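Local atomic coordinates of aminopeptidase-like protein (Chaetomium thermophilum, PDB entry 5JM6), a protein that probably works as a zinc-dependent aminopeptidase of the M18 family and assembles into a dodecamer. Residues D391-A396 with G415-V420; V431-L436 with N447-I452; V477-L482 with K501-F506. All blocks are in the same frame, centred on the assembly; numbering follows the deposited sequence.

Interaction 1 (D391-A396 with G415-V420); sequences DVTHAA and GVALCV. With ZN (zinc ion), chain H.
Beside the two-zinc centre, near the end of strand 386-394, Thr-393 reaches across to Ala-417 and Cys-419 of strand 417-419. Its two branches divide the work. The hydroxyl OG1 of Thr-393 lies 3.8 Å from CB of Ala-417, while the methyl CG2 of Thr-393 meets SG of Cys-419 at 3.9 Å. With chi1 at 52°, OG1 sits between the backbone N and the carbonyl carbon and CG2 swings beside the N, which gives each branch a different residue to touch. The two strands are not direct partners in the mixed sheet: strand 473-481 runs between them, its Ile-479 hydrogen-bonded through the backbone to Thr-393 and its Gly-478 to Ala-417. His-450 of strand 448-450 also packs against Thr-393, Ala-417 and Cys-419. Two residues before the threonine, Asp-391 grips a zinc ion with both carboxylate oxygens, OD1 of Asp-391 at 2.0 Å and OD2 of Asp-391 at 2.1 Å from the metal; His-133 and Asp-306 are further ligands. The amide N of Val-392 makes a hydrogen bond of 2.8 Å to OD1 of Asp-391, arriving from above the carboxylate plane.

Interaction 2 (V431-L436 with N447-I452); sequences VSMAIL and NQRHMI
Met-433 and Leu-436, one turn apart on helix 430-443, meet Arg-449 and Asn-447 in and just before strand 448-450. The methionine arrives through its sulfur: SD of Met-433 stands 3.8 Å from NE of Arg-449, at a slant to the guanidinium group. CG of Met-433 lies anti to the carbonyl carbon and the chain runs on extended through chi2, which carries SD to the arginine; the bend at chi3 (-67°) only turns the terminal methyl CE aside. Arg-449 bends early, at chi2 (-59°), and runs on nearly extended through chi3, which carries the guanidinium to the helix although CB does not aim at it. The CB of Asn-447 is directed to the helix, and its first torsion sets CG beside the backbone N. From there ND2 of Asn-447 gives a weak hydrogen bond of 2.9 Å to the backbone O of Leu-436, bent to 132° at the hydrogen. Asp-437, the helix residue following Leu-436, is shared by the two polar side chains: its OD2 takes a salt bridge from NH2 of Arg-449, the chief hold on that tip, and its OD1 a hydrogen bond from the same ND2 of Asn-447. Met-433 and Ala-434 also pack against Asn-279 and Ile-181 of another subunit. Strands 417-419 and 448-450 are parallel neighbours in the sheet with helix 430-443 joining them, and the contact closes this beta-alpha-beta crossover at the sheet's edge.

Interaction 3 (V477-L482 with K501-F506); sequences VGIPQL and KFYKGF
Val-477 leads the contact, aimed at two rings of helix 495-514. With CG1 anti to the backbone N (chi1 159°), that methyl reaches forward to CE2 of Phe-502 at 3.7 Å, meeting this ring at an oblique angle. The same CG1 of Val-477 lies 4.0 Å from CE1 of Tyr-503, close to the plane of the tyrosine ring and at its edge. CE1 of Tyr-503 in turn lies in the plane of the Phe-502 ring, at its edge. Leu-436 of helix 430-443 packs on both Val-477 and Phe-502. Gly-478 has no side chain to add, but its backbone pairs with Ala-417 of the next strand. At Ile-479, where strand 473-481 is interrupted, the branch CG1 of Ile-479 makes a looser approach of 4.3 Å to OH of Tyr-503, and both side chains rest on Cys-310 of helix 305-320. Beyond this the strand leaves the helix, and Gln-481 is hydrogen-bonded through its backbone to Ala-395. Helix 495-514 thus packs on the inner strands of the mixed sheet, touching helices 305-320 and 430-443, consistent with the alpha/beta core of the zinc exopeptidase fold.

The three contacts come in series along the chain and crowd into one end of the nine-strand mixed sheet. The centre of interaction 1 is about 9 Å from that of interaction 2. It is about 8 Å from the centre of interaction 3. The centres of interactions 2 and 3 are about 11 Å apart. Strands 386-394, 473-481, 417-419 and 448-450 lie side by side in that order, the last at the sheet's edge. Helices 430-443 and 495-514 also meet directly, CD2 of Leu-436 lying 4.1 Å from CD1 of Phe-506. The group reaches from Asp-391 at the zinc site to His-394 and helix 430-443, which touch other subunits of the dodecamer.

Interaction 1 (D391-A396 with G415-V420)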
loop_
_atom_site.group_PDB
_atom_site.type_symbol
_atom_site.label_atom_id
_atom_site.label_comp_id
_atom_site.label_asym_id
_atom_site.label_seq_id
_atom_site.Cartn_x
_atom_site.Cartn_y
_atom_site.Cartn_z
ATOM N N ASP A 391 17.164 39.922 10.155
ATOM C CA ASP A 391 16.593 38.786 10.870
ATOM C C ASP A 391 17.702 37.767 11.092
ATOM O O ASP A 391 18.679 37.746 10.349
ATOM C CB ASP A 391 15.433 38.157 10.089
ATOM C CG ASP A 391 14.477 37.386 10.984
ATOM O OD1 ASP A 391 14.774 37.249 12.188
ATOM O OD2 ASP A 391 13.431 36.914 10.488
ATOM N N VAL A 392 17.556 36.919 12.104
ATOM C CA VAL A 392 18.572 35.912 12.390
ATOM C C VAL A 392 18.712 34.913 11.237
ATOM O O VAL A 392 17.783 34.724 10.448
ATOM C CB VAL A 392 18.255 35.160 13.694
ATOM C CG1 VAL A 392 18.664 35.993 14.900
ATOM C CG2 VAL A 392 16.775 34.818 13.758
ATOM N N THR A 393 19.886 34.295 11.140
ATOM C CA THR A 393 20.190 33.330 10.084
ATOM C C THR A 393 20.676 32.016 10.685
ATOM O O THR A 393 21.018 31.954 11.867
ATOM C CB THR A 393 21.262 33.858 9.111
ATOM O OG1 THR A 393 22.401 34.310 9.853
ATOM C CG2 THR A 393 20.714 35.007 8.277
ATOM N N HIS A 394 20.708 30.968 9.871
ATOM C CA HIS A 394 21.068 29.645 10.363
ATOM C C HIS A 394 22.577 29.435 10.369
ATOM O O HIS A 394 23.229 29.486 9.326
ATOM C CB HIS A 394 20.389 28.562 9.519
ATOM C CG HIS A 394 18.906 28.730 9.406
ATOM N ND1 HIS A 394 18.060 28.624 10.490
ATOM C CD2 HIS A 394 18.117 28.998 8.338
ATOM C CE1 HIS A 394 16.815 28.821 10.095
ATOM N NE2 HIS A 394 16.822 29.049 8.794
ATOM N N ALA A 395 23.128 29.203 11.557
ATOM C CA ALA A 395 24.527 28.831 11.689
ATOM C C ALA A 395 24.719 27.417 11.159
ATOM O O ALA A 395 23.753 26.663 11.037
ATOM C CB ALA A 395 24.980 28.927 13.138
ATOM N N ALA A 396 25.956 27.068 10.827
ATOM C CA ALA A 396 26.264 25.709 10.401
ATOM C C ALA A 396 25.827 24.729 11.480
ATOM O O ALA A 396 26.202 24.875 12.640
ATOM C CB ALA A 396 27.750 25.561 10.112
ATOM N N GLY A 415 31.011 36.865 12.842
ATOM C CA GLY A 415 30.415 38.116 12.438
ATOM C C GLY A 415 29.083 37.886 11.772
ATOM O O GLY A 415 28.577 36.765 11.719
ATOM N N VAL A 416 28.521 38.963 11.249
ATOM C CA VAL A 416 27.200 38.916 10.664
ATOM C C VAL A 416 27.217 38.263 9.281
ATOM O O VAL A 416 28.192 38.379 8.537
ATOM C CB VAL A 416 26.616 40.324 10.584
ATOM C CG1 VAL A 416 25.172 40.245 10.293
ATOM C CG2 VAL A 416 26.811 41.034 11.910
ATOM N N ALA A 417 26.137 37.562 8.954
ATOM C CA ALA A 417 26.006 36.905 7.663
ATOM C C ALA A 417 25.140 37.724 6.717
ATOM O O ALA A 417 24.070 38.199 7.096
ATOM C CB ALA A 417 25.421 35.510 7.835
ATOM N N LEU A 418 25.611 37.892 5.486
ATOM C CA LEU A 418 24.782 38.475 4.444
ATOM C C LEU A 418 23.977 37.347 3.815
ATOM O O LEU A 418 24.538 36.416 3.236
ATOM C CB LEU A 418 25.624 39.206 3.395
ATOM C CG LEU A 418 26.119 40.628 3.695
ATOM C CD1 LEU A 418 26.801 40.736 5.049
ATOM C CD2 LEU A 418 27.059 41.100 2.602
ATOM N N CYS A 419 22.660 37.435 3.948
ATOM C CA CYS A 419 21.766 36.383 3.492
ATOM C C CYS A 419 21.392 36.614 2.033
ATOM O O CYS A 419 20.907 37.685 1.673
ATOM C CB CYS A 419 20.515 36.336 4.375
ATOM S SG CYS A 419 19.713 34.724 4.492
ATOM N N VAL A 420 21.636 35.609 1.196
ATOM C CA VAL A 420 21.367 35.702 -0.237
ATOM C C VAL A 420 20.443 34.568 -0.675
ATOM O O VAL A 420 20.515 33.462 -0.140
ATOM C CB VAL A 420 22.675 35.648 -1.064
ATOM C CG1 VAL A 420 22.398 35.909 -2.540
ATOM C CG2 VAL A 420 23.690 36.645 -0.529
HETATM ZN ZN ZN H . 12.940 36.408 12.464
#

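Interaction 2 (V431-L436 with N447-I452)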
loop_
_atom_site.group_PDB
_atom_site.type_symbol
_atom_site.label_atom_id
_atom_site.label_comp_id
_atom_site.label_asym_id
_atom_site.label_seq_id
_atom_site.Cartn_x
_atom_site.Cartn_y
_atom_site.Cartn_z
ATOM N N VAL A 431 25.296 44.745 -5.617
ATOM C CA VAL A 431 25.489 46.118 -5.168
ATOM C C VAL A 431 25.370 46.216 -3.646
ATOM O O VAL A 431 26.226 46.813 -2.995
ATOM C CB VAL A 431 24.492 47.078 -5.834
ATOM C CG1 VAL A 431 24.665 48.482 -5.278
ATOM C CG2 VAL A 431 24.683 47.068 -7.348
ATOM N N SER A 432 24.321 45.621 -3.082
ATOM C CA SER A 432 24.143 45.618 -1.632
ATOM C C SER A 432 25.349 45.002 -0.928
ATOM O O SER A 432 25.818 45.522 0.083
ATOM C CB SER A 432 22.871 44.863 -1.235
ATOM O OG SER A 432 21.728 45.417 -1.862
ATOM N N MET A 433 25.857 43.900 -1.472
ATOM C CA MET A 433 27.003 43.230 -0.869
ATOM C C MET A 433 28.271 44.075 -0.985
ATOM O O MET A 433 29.083 44.102 -0.064
ATOM C CB MET A 433 27.216 41.847 -1.496
ATOM C CG MET A 433 26.337 40.767 -0.874
ATOM S SD MET A 433 26.577 39.084 -1.486
ATOM C CE MET A 433 25.983 39.235 -3.168
ATOM N N ALA A 434 28.432 44.770 -2.107
ATOM C CA ALA A 434 29.594 45.632 -2.298
ATOM C C ALA A 434 29.640 46.723 -1.231
ATOM O O ALA A 434 30.698 47.020 -0.678
ATOM C CB ALA A 434 29.583 46.249 -3.689
ATOM N N ILE A 435 28.479 47.302 -0.938
ATOM C CA ILE A 435 28.373 48.356 0.065
ATOM C C ILE A 435 28.678 47.842 1.470
ATOM O O ILE A 435 29.484 48.431 2.191
ATOM C CB ILE A 435 26.967 48.993 0.053
ATOM C CG1 ILE A 435 26.705 49.671 -1.292
ATOM C CG2 ILE A 435 26.817 49.991 1.193
ATOM C CD1 ILE A 435 25.244 49.933 -1.564
ATOM N N LEU A 436 28.046 46.739 1.858
ATOM C CA LEU A 436 28.194 46.238 3.222
ATOM C C LEU A 436 29.538 45.552 3.450
ATOM O O LEU A 436 30.041 45.537 4.572
ATOM C CB LEU A 436 27.056 45.280 3.574
ATOM C CG LEU A 436 25.616 45.794 3.525
ATOM C CD1 LEU A 436 24.680 44.626 3.727
ATOM C CD2 LEU A 436 25.359 46.866 4.573
ATOM N N ASN A 447 32.377 39.820 7.126
ATOM C CA ASN A 447 31.011 39.431 6.799
ATOM C C ASN A 447 30.963 38.008 6.280
ATOM O O ASN A 447 31.760 37.626 5.425
ATOM C CB ASN A 447 30.404 40.370 5.753
ATOM C CG ASN A 447 30.218 41.782 6.264
ATOM O OD1 ASN A 447 30.323 42.043 7.463
ATOM N ND2 ASN A 447 29.928 42.704 5.352
ATOM N N GLN A 448 30.024 37.224 6.790
ATOM C CA GLN A 448 29.841 35.868 6.301
ATOM C C GLN A 448 28.760 35.844 5.224
ATOM O O GLN A 448 28.173 36.875 4.897
ATOM C CB GLN A 448 29.488 34.931 7.456
ATOM C CG GLN A 448 30.456 35.041 8.622
ATOM C CD GLN A 448 30.271 33.948 9.650
ATOM O OE1 GLN A 448 30.524 32.775 9.377
ATOM N NE2 GLN A 448 29.835 34.327 10.845
ATOM N N ARG A 449 28.516 34.666 4.661
ATOM C CA ARG A 449 27.428 34.489 3.709
ATOM C C ARG A 449 26.504 33.382 4.196
ATOM O O ARG A 449 26.960 32.372 4.732
ATOM C CB ARG A 449 27.961 34.160 2.310
ATOM C CG ARG A 449 29.001 35.138 1.768
ATOM C CD ARG A 449 28.447 36.552 1.690
ATOM N NE ARG A 449 29.184 37.400 0.754
ATOM C CZ ARG A 449 29.998 38.388 1.113
ATOM N NH1 ARG A 449 30.195 38.659 2.396
ATOM N NH2 ARG A 449 30.618 39.108 0.187
ATOM N N HIS A 450 25.202 33.583 4.021
ATOM C CA HIS A 450 24.218 32.563 4.357
ATOM C C HIS A 450 23.304 32.300 3.172
ATOM O O HIS A 450 22.863 33.232 2.499
ATOM C CB HIS A 450 23.386 32.972 5.570
ATOM C CG HIS A 450 22.142 32.157 5.742
ATOM N ND1 HIS A 450 20.879 32.708 5.704
ATOM C CD2 HIS A 450 21.967 30.828 5.928
ATOM C CE1 HIS A 450 19.980 31.755 5.873
ATOM N NE2 HIS A 450 20.613 30.604 6.010
ATOM N N MET A 451 23.058 31.025 2.895
ATOM C CA MET A 451 22.168 30.643 1.811
ATOM C C MET A 451 21.596 29.245 2.053
ATOM O O MET A 451 22.295 28.377 2.573
ATOM C CB MET A 451 22.931 30.702 0.491
ATOM C CG MET A 451 22.079 30.608 -0.740
ATOM S SD MET A 451 23.106 30.747 -2.208
ATOM C CE MET A 451 21.854 31.137 -3.413
ATOM N N ILE A 452 20.349 29.014 1.650
ATOM C CA ILE A 452 19.736 27.697 1.824
ATOM C C ILE A 452 19.825 26.864 0.547
ATOM O O ILE A 452 20.859 26.265 0.253
ATOM C CB ILE A 452 18.254 27.804 2.266
ATOM C CG1 ILE A 452 17.466 28.752 1.352
ATOM C CG2 ILE A 452 18.161 28.252 3.720
ATOM C CD1 ILE A 452 16.831 28.090 0.135
#

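Interaction 3 (V477-L482 with K501-F506)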
loop_
_atom_site.group_PDB
_atom_site.type_symbol
_atom_site.label_atom_id
_atom_site.label_comp_id
_atom_site.label_asym_id
_atom_site.label_seq_id
_atom_site.Cartn_x
_atom_site.Cartn_y
_atom_site.Cartn_z
ATOM N N VAL A 477 20.356 40.847 6.292
ATOM C CA VAL A 477 21.536 40.691 7.107
ATOM C C VAL A 477 21.147 39.930 8.364
ATOM O O VAL A 477 20.071 40.152 8.911
ATOM C CB VAL A 477 22.129 42.077 7.429
ATOM C CG1 VAL A 477 23.014 42.040 8.621
ATOM C CG2 VAL A 477 22.876 42.623 6.222
ATOM N N GLY A 478 21.991 39.012 8.815
ATOM C CA GLY A 478 21.652 38.296 10.024
ATOM C C GLY A 478 22.803 37.773 10.844
ATOM O O GLY A 478 23.875 37.452 10.333
ATOM N N ILE A 479 22.544 37.667 12.140
ATOM C CA ILE A 479 23.479 37.080 13.078
ATOM C C ILE A 479 23.171 35.591 13.132
ATOM O O ILE A 479 22.014 35.204 13.294
ATOM C CB ILE A 479 23.362 37.730 14.470
ATOM C CG1 ILE A 479 23.540 39.248 14.355
ATOM C CG2 ILE A 479 24.374 37.137 15.436
ATOM C CD1 ILE A 479 23.417 39.987 15.668
ATOM N N PRO A 480 24.199 34.748 12.961
ATOM C CA PRO A 480 23.966 33.305 12.863
ATOM C C PRO A 480 23.460 32.697 14.164
ATOM O O PRO A 480 23.805 33.159 15.252
ATOM C CB PRO A 480 25.346 32.752 12.501
ATOM C CG PRO A 480 26.300 33.761 13.023
ATOM C CD PRO A 480 25.627 35.086 12.842
ATOM N N GLN A 481 22.633 31.666 14.035
ATOM C CA GLN A 481 21.997 31.034 15.179
ATOM C C GLN A 481 21.671 29.569 14.899
ATOM O O GLN A 481 21.385 29.192 13.761
ATOM C CB GLN A 481 20.727 31.800 15.554
ATOM C CG GLN A 481 19.626 30.953 16.160
ATOM C CD GLN A 481 18.330 31.709 16.298
ATOM O OE1 GLN A 481 18.206 32.834 15.824
ATOM N NE2 GLN A 481 17.354 31.096 16.953
ATOM N N LEU A 482 21.711 28.753 15.948
ATOM C CA LEU A 482 21.262 27.370 15.880
ATOM C C LEU A 482 19.900 27.218 16.546
ATOM O O LEU A 482 19.551 27.988 17.441
ATOM C CB LEU A 482 22.275 26.434 16.541
ATOM C CG LEU A 482 23.461 26.046 15.662
ATOM C CD1 LEU A 482 24.260 24.914 16.287
ATOM C CD2 LEU A 482 22.970 25.661 14.275
ATOM N N LYS A 501 28.588 45.879 16.603
ATOM C CA LYS A 501 29.771 46.409 15.938
ATOM C C LYS A 501 29.509 46.636 14.449
ATOM O O LYS A 501 29.852 47.686 13.908
ATOM C CB LYS A 501 30.961 45.471 16.128
ATOM C CG LYS A 501 32.276 46.051 15.653
ATOM C CD LYS A 501 33.369 45.005 15.694
ATOM C CE LYS A 501 34.721 45.616 15.385
ATOM N NZ LYS A 501 35.795 44.588 15.391
ATOM N N PHE A 502 28.886 45.661 13.794
ATOM C CA PHE A 502 28.591 45.797 12.372
ATOM C C PHE A 502 27.524 46.850 12.093
ATOM O O PHE A 502 27.683 47.673 11.191
ATOM C CB PHE A 502 28.146 44.468 11.767
ATOM C CG PHE A 502 27.550 44.616 10.400
ATOM C CD1 PHE A 502 28.355 44.909 9.312
ATOM C CD2 PHE A 502 26.184 44.495 10.205
ATOM C CE1 PHE A 502 27.813 45.063 8.053
ATOM C CE2 PHE A 502 25.635 44.647 8.948
ATOM C CZ PHE A 502 26.451 44.932 7.870
ATOM N N TYR A 503 26.428 46.813 12.847
ATOM C CA TYR A 503 25.344 47.767 12.642
ATOM C C TYR A 503 25.810 49.196 12.890
ATOM O O TYR A 503 25.466 50.103 12.133
ATOM C CB TYR A 503 24.155 47.453 13.546
ATOM C CG TYR A 503 23.466 46.149 13.249
ATOM C CD1 TYR A 503 23.280 45.716 11.943
ATOM C CD2 TYR A 503 23.000 45.348 14.280
ATOM C CE1 TYR A 503 22.647 44.519 11.675
ATOM C CE2 TYR A 503 22.370 44.154 14.024
ATOM C CZ TYR A 503 22.195 43.743 12.722
ATOM O OH TYR A 503 21.566 42.549 12.473
ATOM N N LYS A 504 26.587 49.396 13.952
ATOM C CA LYS A 504 27.143 50.716 14.225
ATOM C C LYS A 504 28.008 51.160 13.055
ATOM O O LYS A 504 27.996 52.329 12.671
ATOM C CB LYS A 504 27.966 50.733 15.514
ATOM C CG LYS A 504 28.549 52.110 15.822
ATOM C CD LYS A 504 29.590 52.067 16.926
ATOM C CE LYS A 504 30.608 53.191 16.770
ATOM N NZ LYS A 504 30.182 54.471 17.404
ATOM N N GLY A 505 28.753 50.215 12.489
ATOM C CA GLY A 505 29.574 50.492 11.328
ATOM C C GLY A 505 28.743 50.995 10.165
ATOM O O GLY A 505 29.135 51.931 9.469
ATOM N N PHE A 506 27.585 50.378 9.961
ATOM C CA PHE A 506 26.697 50.764 8.872
ATOM C C PHE A 506 26.132 52.170 9.071
ATOM O O PHE A 506 26.251 53.018 8.186
ATOM C CB PHE A 506 25.566 49.745 8.728
ATOM C CG PHE A 506 24.405 50.234 7.913
ATOM C CD1 PHE A 506 24.488 50.306 6.532
ATOM C CD2 PHE A 506 23.225 50.613 8.529
ATOM C CE1 PHE A 506 23.417 50.755 5.785
ATOM C CE2 PHE A 506 22.150 51.062 7.788
ATOM C CZ PHE A 506 22.245 51.133 6.413
#